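Local coordinates for inosine-uridine preferring nucleoside hydrolase family protein (Bacillus anthracis, PDB 2C40) that belongs to the inosine-uridine preferring nucleoside hydrolase family and binds a calcium ion and alpha-D-ribofuranose together in one pocket, at residues S33-D38 with P127-A132; G69-P74 with W176-V181. One frame throughout, in Å; residues are numbered along the deposited sequence.

Contact 1. Residues S33-D38 with P127-A132; sequences SVIPAD and PLTDLA. With RIB (alpha-D-ribofuranose), chain D.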
ATOM      1  N   SER A  33      22.702   6.721   2.564  1.00 42.45           N
ATOM      2  CA  SER A  33      22.090   7.961   2.081  1.00 42.88           C
ATOM      3  C   SER A  33      20.912   7.736   1.136  1.00 42.84           C
ATOM      4  O   SER A  33      20.764   6.681   0.495  1.00 42.12           O
ATOM      5  CB  SER A  33      23.156   8.853   1.449  1.00 43.87           C
ATOM      6  OG  SER A  33      23.880   8.151   0.485  1.00 43.72           O
ATOM      7  N   VAL A  34      20.018   8.720   1.115  1.00 43.66           N
ATOM      8  CA  VAL A  34      18.763   8.567   0.382  1.00 43.16           C
ATOM      9  C   VAL A  34      18.717   9.617  -0.697  1.00 42.97           C
ATOM     10  O   VAL A  34      18.911  10.785  -0.419  1.00 42.04           O
ATOM     11  CB  VAL A  34      17.524   8.709   1.299  1.00 42.82           C
ATOM     12  CG1 VAL A  34      16.206   8.468   0.517  1.00 42.87           C
ATOM     13  CG2 VAL A  34      17.637   7.798   2.507  1.00 43.58           C
ATOM     14  N   ILE A  35      18.414   9.185  -1.916  1.00 43.01           N
ATOM     15  CA  ILE A  35      18.179  10.126  -3.020  1.00 43.67           C
ATOM     16  C   ILE A  35      16.681  10.094  -3.385  1.00 43.45           C
ATOM     17  O   ILE A  35      16.079   9.023  -3.499  1.00 44.25           O
ATOM     18  CB  ILE A  35      19.149   9.884  -4.266  1.00 43.28           C
ATOM     19  CG1 ILE A  35      19.038  11.047  -5.262  1.00 43.20           C
ATOM     20  CG2 ILE A  35      18.901   8.502  -4.926  1.00 42.52           C
ATOM     21  CD1 ILE A  35      19.923  10.911  -6.468  1.00 44.93           C
ATOM     22  N   PRO A  36      16.055  11.279  -3.517  1.00 43.81           N
ATOM     23  CA  PRO A  36      14.620  11.346  -3.790  1.00 43.68           C
ATOM     24  C   PRO A  36      14.216  11.058  -5.263  1.00 43.79           C
ATOM     25  O   PRO A  36      13.617  11.892  -5.934  1.00 44.02           O
ATOM     26  CB  PRO A  36      14.273  12.778  -3.311  1.00 44.14           C
ATOM     27  CG  PRO A  36      15.441  13.557  -3.650  1.00 43.13           C
ATOM     28  CD  PRO A  36      16.625  12.632  -3.323  1.00 44.19           C
ATOM     29  N   ALA A  37      14.530   9.858  -5.741  1.00 43.32           N
ATOM     30  CA  ALA A  37      14.287   9.499  -7.128  1.00 43.08           C
ATOM     31  C   ALA A  37      12.972   8.704  -7.169  1.00 43.08           C
ATOM     32  O   ALA A  37      11.922   9.285  -7.452  1.00 43.29           O
ATOM     33  CB  ALA A  37      15.459   8.732  -7.705  1.00 42.82           C
ATOM     34  N   ASP A  38      13.000   7.415  -6.847  1.00 43.05           N
ATOM     35  CA  ASP A  38      11.755   6.634  -6.767  1.00 43.80           C
ATOM     36  C   ASP A  38      11.092   6.740  -5.390  1.00 43.40           C
ATOM     37  O   ASP A  38      10.561   5.772  -4.857  1.00 44.30           O
ATOM     38  CB  ASP A  38      12.047   5.199  -7.109  1.00 44.66           C
ATOM     39  CG  ASP A  38      10.827   4.422  -7.451  1.00 46.15           C
ATOM     40  OD1 ASP A  38      10.961   3.197  -7.397  1.00 50.87           O
ATOM     41  OD2 ASP A  38       9.764   5.005  -7.729  1.00 50.43           O
ATOM     42  N   PRO A 127      19.394   5.910  -8.879  1.00 41.94           N
ATOM     43  CA  PRO A 127      20.249   6.635  -9.821  1.00 41.88           C
ATOM     44  C   PRO A 127      21.655   6.934  -9.286  1.00 41.93           C
ATOM     45  O   PRO A 127      21.860   6.868  -8.073  1.00 41.83           O
ATOM     46  CB  PRO A 127      19.484   7.943  -9.974  1.00 42.84           C
ATOM     47  CG  PRO A 127      18.065   7.569  -9.782  1.00 41.70           C
ATOM     48  CD  PRO A 127      18.134   6.620  -8.652  1.00 41.37           C
ATOM     49  N   LEU A 128      22.579   7.335 -10.162  1.00 41.81           N
ATOM     50  CA  LEU A 128      23.975   7.511  -9.782  1.00 41.79           C
ATOM     51  C   LEU A 128      24.377   8.932  -9.439  1.00 41.82           C
ATOM     52  O   LEU A 128      25.535   9.175  -9.206  1.00 42.72           O
ATOM     53  CB  LEU A 128      24.881   6.993 -10.896  1.00 42.00           C
ATOM     54  CG  LEU A 128      25.012   5.471 -10.977  1.00 41.15           C
ATOM     55  CD1 LEU A 128      25.702   5.150 -12.297  1.00 41.04           C
ATOM     56  CD2 LEU A 128      25.794   4.928  -9.784  1.00 41.77           C
ATOM     57  N   THR A 129      23.444   9.865  -9.351  1.00 43.02           N
ATOM     58  CA  THR A 129      23.837  11.282  -9.327  1.00 42.58           C
ATOM     59  C   THR A 129      24.576  11.750  -8.064  1.00 42.58           C
ATOM     60  O   THR A 129      25.481  12.586  -8.183  1.00 40.73           O
ATOM     61  CB  THR A 129      22.757  12.275  -9.873  1.00 43.90           C
ATOM     62  OG1 THR A 129      22.611  13.463  -9.053  1.00 45.68           O
ATOM     63  CG2 THR A 129      21.494  11.639 -10.207  1.00 40.69           C
ATOM     64  N   ASP A 130      24.300  11.150  -6.894  1.00 42.09           N
ATOM     65  CA  ASP A 130      25.125  11.495  -5.697  1.00 42.69           C
ATOM     66  C   ASP A 130      26.604  11.084  -5.887  1.00 42.32           C
ATOM     67  O   ASP A 130      27.531  11.762  -5.386  1.00 42.82           O
ATOM     68  CB  ASP A 130      24.596  10.855  -4.394  1.00 42.39           C
ATOM     69  CG  ASP A 130      23.295  11.488  -3.874  1.00 44.35           C
ATOM     70  OD1 ASP A 130      23.047  12.696  -4.072  1.00 42.10           O
ATOM     71  OD2 ASP A 130      22.515  10.744  -3.220  1.00 47.16           O
ATOM     72  N   LEU A 131      26.834   9.966  -6.577  1.00 41.50           N
ATOM     73  CA  LEU A 131      28.195   9.547  -6.899  1.00 41.36           C
ATOM     74  C   LEU A 131      28.873  10.373  -8.012  1.00 41.27           C
ATOM     75  O   LEU A 131      30.057  10.686  -7.934  1.00 42.61           O
ATOM     76  CB  LEU A 131      28.236   8.046  -7.226  1.00 40.55           C
ATOM     77  CG  LEU A 131      29.576   7.421  -7.657  1.00 40.76           C
ATOM     78  CD1 LEU A 131      30.650   7.512  -6.586  1.00 40.18           C
ATOM     79  CD2 LEU A 131      29.387   5.977  -8.080  1.00 38.29           C
ATOM     80  N   ALA A 132      28.167  10.656  -9.085  1.00 41.66           N
ATOM     81  CA  ALA A 132      28.693  11.508 -10.155  1.00 41.92           C
ATOM     82  C   ALA A 132      29.209  12.785  -9.570  1.00 41.86           C
ATOM     83  O   ALA A 132      30.315  13.267  -9.877  1.00 42.71           O
ATOM     84  CB  ALA A 132      27.555  11.805 -11.170  1.00 41.32           C
TER
HETATM   85  O5  RIB D1312      14.512   0.343 -12.832  1.00 44.29           O
HETATM   86  C5  RIB D1312      14.381  -0.453 -11.621  1.00 48.59           C
HETATM   87  C4  RIB D1312      14.425   0.500 -10.424  1.00 50.48           C
HETATM   88  O4  RIB D1312      13.235   1.312 -10.498  1.00 52.51           O
HETATM   89  C3  RIB D1312      14.509  -0.099  -9.005  1.00 50.30           C
HETATM   90  O3  RIB D1312      15.838   0.188  -8.458  1.00 42.52           O
HETATM   91  C2  RIB D1312      13.257   0.478  -8.206  1.00 51.77           C
HETATM   92  O2  RIB D1312      13.340   1.074  -6.830  1.00 45.22           O
HETATM   93  C1  RIB D1312      12.633   1.499  -9.192  1.00 51.66           C
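Asp130 OD1 is gripped by two hydroxyls, those of Ser65 and Ser67, while the other oxygen of the same carboxylate, OD2, lies against Ile35, 3.6 Å from its CB. The two segments leave the C-terminal ends of parallel strands 27-34 and 120-124, which flank strand 2-8 in the Rossmann-like core of the nucleoside hydrolase fold. Leu128 occupies the N-cap position of helix 129-137, and Asp130 sits in its first turn, where an acidic side chain is well placed and the helix end would tend to stabilise its negative charge. Ile35, branched and wholly apolar, suits the buried place between Pro127 and this first turn. With CG1 anti to the backbone N (chi1 -169°) and the chain extended beyond it, CD1 points toward Thr129, whose modelled side-chain rotation is doubtful. Its other branch, CG2, lies 4.2 Å from Pro127 CD. Pro36 then centres an inverse gamma turn, closed by a weak bond from Ala37 N to Ile35 O, a bend well served by proline's restricted phi. Beyond it, the small methyl of Ala37 rests on the Pro127 ring, its CB 3.5 Å from both CG and CD. The loop continues to Asp38, whose N donates to Asp9, a calcium ligand, and whose side chain leads away from Pro127 into the sugar pocket, with OD1 3.0 Å from ribofuranose C1.

Contact 2. Residues G69-P74 with W176-V181; sequences GKNPFP and WDPEAV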
ATOM      1  N   GLY A  69      16.952  15.166 -10.264  1.00 42.34           N
ATOM      2  CA  GLY A  69      16.948  14.311 -11.458  1.00 42.49           C
ATOM      3  C   GLY A  69      16.606  15.044 -12.734  1.00 42.56           C
ATOM      4  O   GLY A  69      15.957  16.096 -12.723  1.00 41.50           O
ATOM      5  N   LYS A  70      17.071  14.481 -13.851  1.00 43.22           N
ATOM      6  CA  LYS A  70      16.712  14.971 -15.188  1.00 43.47           C
ATOM      7  C   LYS A  70      15.338  14.508 -15.594  1.00 43.38           C
ATOM      8  O   LYS A  70      14.559  15.257 -16.223  1.00 43.98           O
ATOM      9  CB  LYS A  70      17.743  14.435 -16.188  1.00 44.73           C
ATOM     10  CG  LYS A  70      17.611  15.071 -17.590  1.00 47.58           C
ATOM     11  CD  LYS A  70      18.953  14.999 -18.272  1.00 51.33           C
ATOM     12  CE  LYS A  70      18.915  15.047 -19.792  1.00 54.76           C
ATOM     13  NZ  LYS A  70      20.059  14.112 -20.339  1.00 57.80           N
ATOM     14  N   ASN A  71      15.040  13.241 -15.273  1.00 43.04           N
ATOM     15  CA  ASN A  71      13.803  12.599 -15.699  1.00 42.32           C
ATOM     16  C   ASN A  71      13.148  11.938 -14.486  1.00 42.78           C
ATOM     17  O   ASN A  71      13.498  10.815 -14.141  1.00 41.73           O
ATOM     18  CB  ASN A  71      14.110  11.596 -16.813  1.00 42.45           C
ATOM     19  CG  ASN A  71      14.706  12.257 -18.022  1.00 40.29           C
ATOM     20  OD1 ASN A  71      14.088  13.156 -18.558  1.00 37.81           O
ATOM     21  ND2 ASN A  71      15.921  11.813 -18.469  1.00 34.16           N
ATOM     22  N   PRO A  72      12.254  12.675 -13.786  1.00 42.70           N
ATOM     23  CA  PRO A  72      11.645  12.160 -12.540  1.00 43.43           C
ATOM     24  C   PRO A  72      10.848  10.832 -12.676  1.00 43.41           C
ATOM     25  O   PRO A  72      10.333  10.547 -13.726  1.00 44.74           O
ATOM     26  CB  PRO A  72      10.755  13.313 -12.094  1.00 43.90           C
ATOM     27  CG  PRO A  72      11.302  14.565 -12.848  1.00 42.81           C
ATOM     28  CD  PRO A  72      11.781  14.037 -14.125  1.00 42.64           C
ATOM     29  N   PHE A  73      10.817  10.008 -11.634  1.00 43.66           N
ATOM     30  CA  PHE A  73      10.014   8.767 -11.614  1.00 43.31           C
ATOM     31  C   PHE A  73       8.521   9.077 -11.574  1.00 44.70           C
ATOM     32  O   PHE A  73       8.132  10.196 -11.225  1.00 43.72           O
ATOM     33  CB  PHE A  73      10.375   7.920 -10.395  1.00 42.90           C
ATOM     34  CG  PHE A  73      11.615   7.051 -10.555  1.00 43.02           C
ATOM     35  CD1 PHE A  73      12.903   7.568 -10.338  1.00 43.01           C
ATOM     36  CD2 PHE A  73      11.499   5.712 -10.800  1.00 42.33           C
ATOM     37  CE1 PHE A  73      14.006   6.811 -10.463  1.00 39.58           C
ATOM     38  CE2 PHE A  73      12.625   4.900 -10.890  1.00 40.28           C
ATOM     39  CZ  PHE A  73      13.883   5.450 -10.756  1.00 43.25           C
ATOM     40  N   PRO A  74       7.661   8.111 -12.000  1.00 45.12           N
ATOM     41  CA  PRO A  74       6.226   8.299 -11.888  1.00 46.52           C
ATOM     42  C   PRO A  74       5.792   8.563 -10.452  1.00 46.29           C
ATOM     43  O   PRO A  74       6.354   7.944  -9.555  1.00 47.80           O
ATOM     44  CB  PRO A  74       5.656   6.947 -12.406  1.00 47.09           C
ATOM     45  CG  PRO A  74       6.762   6.406 -13.302  1.00 46.36           C
ATOM     46  CD  PRO A  74       8.009   6.849 -12.687  1.00 46.05           C
ATOM     47  N   TRP A 176      16.879   8.297 -15.115  1.00 41.76           N
ATOM     48  CA  TRP A 176      16.664   9.409 -14.173  1.00 42.74           C
ATOM     49  C   TRP A 176      17.717  10.463 -14.298  1.00 42.78           C
ATOM     50  O   TRP A 176      17.411  11.650 -14.158  1.00 43.76           O
ATOM     51  CB  TRP A 176      16.622   8.933 -12.735  1.00 42.84           C
ATOM     52  CG  TRP A 176      16.020   9.905 -11.682  1.00 43.18           C
ATOM     53  CD1 TRP A 176      14.724  10.055 -11.388  1.00 43.38           C
ATOM     54  CD2 TRP A 176      16.738  10.732 -10.735  1.00 43.25           C
ATOM     55  NE1 TRP A 176      14.550  10.958 -10.396  1.00 42.11           N
ATOM     56  CE2 TRP A 176      15.773  11.374  -9.950  1.00 42.67           C
ATOM     57  CE3 TRP A 176      18.105  10.975 -10.477  1.00 43.36           C
ATOM     58  CZ2 TRP A 176      16.096  12.235  -8.901  1.00 42.21           C
ATOM     59  CZ3 TRP A 176      18.430  11.868  -9.453  1.00 42.61           C
ATOM     60  CH2 TRP A 176      17.407  12.483  -8.675  1.00 44.31           C
ATOM     61  N   ASP A 177      18.962  10.034 -14.560  1.00 43.62           N
ATOM     62  CA  ASP A 177      20.079  10.945 -14.779  1.00 42.51           C
ATOM     63  C   ASP A 177      21.183  10.248 -15.617  1.00 42.06           C
ATOM     64  O   ASP A 177      22.138   9.647 -15.059  1.00 40.74           O
ATOM     65  CB  ASP A 177      20.625  11.395 -13.433  1.00 43.20           C
ATOM     66  CG  ASP A 177      21.631  12.505 -13.571  1.00 43.69           C
ATOM     67  OD1 ASP A 177      21.959  12.784 -14.728  1.00 43.78           O
ATOM     68  OD2 ASP A 177      22.041  13.122 -12.558  1.00 41.96           O
ATOM     69  N   PRO A 178      21.040  10.303 -16.941  1.00 41.64           N
ATOM     70  CA  PRO A 178      21.999   9.699 -17.878  1.00 42.42           C
ATOM     71  C   PRO A 178      23.400  10.287 -17.825  1.00 43.01           C
ATOM     72  O   PRO A 178      24.390   9.558 -18.068  1.00 43.18           O
ATOM     73  CB  PRO A 178      21.354   9.939 -19.242  1.00 42.08           C
ATOM     74  CG  PRO A 178      19.916  10.223 -18.939  1.00 41.35           C
ATOM     75  CD  PRO A 178      19.892  10.904 -17.647  1.00 40.93           C
ATOM     76  N   GLU A 179      23.493  11.572 -17.487  1.00 42.96           N
ATOM     77  CA  GLU A 179      24.772  12.263 -17.379  1.00 43.59           C
ATOM     78  C   GLU A 179      25.588  11.703 -16.212  1.00 42.37           C
ATOM     79  O   GLU A 179      26.797  11.541 -16.314  1.00 40.84           O
ATOM     80  CB  GLU A 179      24.525  13.757 -17.248  1.00 44.13           C
ATOM     81  CG  GLU A 179      23.919  14.278 -18.558  1.00 48.82           C
ATOM     82  CD  GLU A 179      23.348  15.692 -18.497  1.00 54.35           C
ATOM     83  OE1 GLU A 179      22.502  16.012 -17.605  1.00 61.70           O
ATOM     84  OE2 GLU A 179      23.705  16.483 -19.401  1.00 58.89           O
ATOM     85  N   ALA A 180      24.912  11.394 -15.113  1.00 40.98           N
ATOM     86  CA  ALA A 180      25.565  10.818 -13.991  1.00 41.21           C
ATOM     87  C   ALA A 180      26.171   9.468 -14.333  1.00 40.98           C
ATOM     88  O   ALA A 180      27.224   9.113 -13.802  1.00 40.40           O
ATOM     89  CB  ALA A 180      24.611  10.660 -12.865  1.00 41.63           C
ATOM     90  N   VAL A 181      25.473   8.692 -15.170  1.00 40.99           N
ATOM     91  CA  VAL A 181      25.915   7.352 -15.540  1.00 40.53           C
ATOM     92  C   VAL A 181      27.184   7.500 -16.356  1.00 41.12           C
ATOM     93  O   VAL A 181      28.195   6.809 -16.088  1.00 40.48           O
ATOM     94  CB  VAL A 181      24.859   6.544 -16.327  1.00 40.51           C
ATOM     95  CG1 VAL A 181      25.393   5.160 -16.623  1.00 41.55           C
ATOM     96  CG2 VAL A 181      23.564   6.424 -15.551  1.00 39.31           C
TER
HETATM   97  O   HOH W   1      11.967  11.257  -8.994  1.00 29.97           O
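The indole of Trp176 is met by the loop 69-74 on both sides of its plane. Over one face lies the backbone of Gly69, its CA above the six-membered ring in a CH-pi contact; glycine, with no side chain, lets the backbone come down close over the ring. From the other side comes the phenyl of Phe73, which meets the five-membered ring obliquely, planes at 38° and centroids 5.2 Å apart, with Phe73 CD1 3.3 Å from Trp176 CD1. The first torsion of Trp176 sets CG anti to the backbone N (chi1 -163°), beside its own carbonyl carbon, and the indole lies between Gly69 and Phe73. At the indole edge, in the ring plane, a water accepts from NE1 of Trp176 at 3.0 Å and from the backbone N of Phe73 at 3.1 Å, so it bridges the indole N-H to the loop backbone.

The Trp176 carbonyl oxygen accepts from two successive backbone amides. Lys70 N approaches nearly in line with the C=O bond at 2.9 Å, and Asn71 N comes from a more tilted direction at 3.1 Å. The side-chain amide of Asn71 is engaged elsewhere, ND2 donating to Gln276 and to the carbonyl of Phe175. Farther out, the long chain of Lys70 crosses that of Glu179 at about a right angle; NZ, also weakly bonded to Gln276, stays 4.1 Å from Glu179 OE1, beyond a salt bridge, as suits two charged residues at the exposed surface. Asp177 caps the helix through a weak bond from Ala180 N, and Pro178, without an amide hydrogen, fits its first turn. Phe73, stacked on Trp172 as well, makes this an aromatic wall of the ribofuranose pocket in the nucleoside hydrolase fold.

Contacts 1 and 2 are neighbours beside the ribofuranose pocket, their centres about 9 Å apart, and their segments alternate along the chain. The indole of Trp176 joins them: held in contact 2 by the loop 69-74, it also packs on contact 1, with Trp176 CE3 3.4 Å from Pro127 CB. Phe73 makes a second junction, its CD1 lying 3.4 Å from the carbonyl carbon of Ala37, next to Asp38. Both contacts reach the ribofuranose, contact 1 through Asp38 and contact 2 through Phe73, whose side chain is about 4 Å from the sugar. The calcium ion is about 6 Å from the side chains of Pro127 and of Phe73.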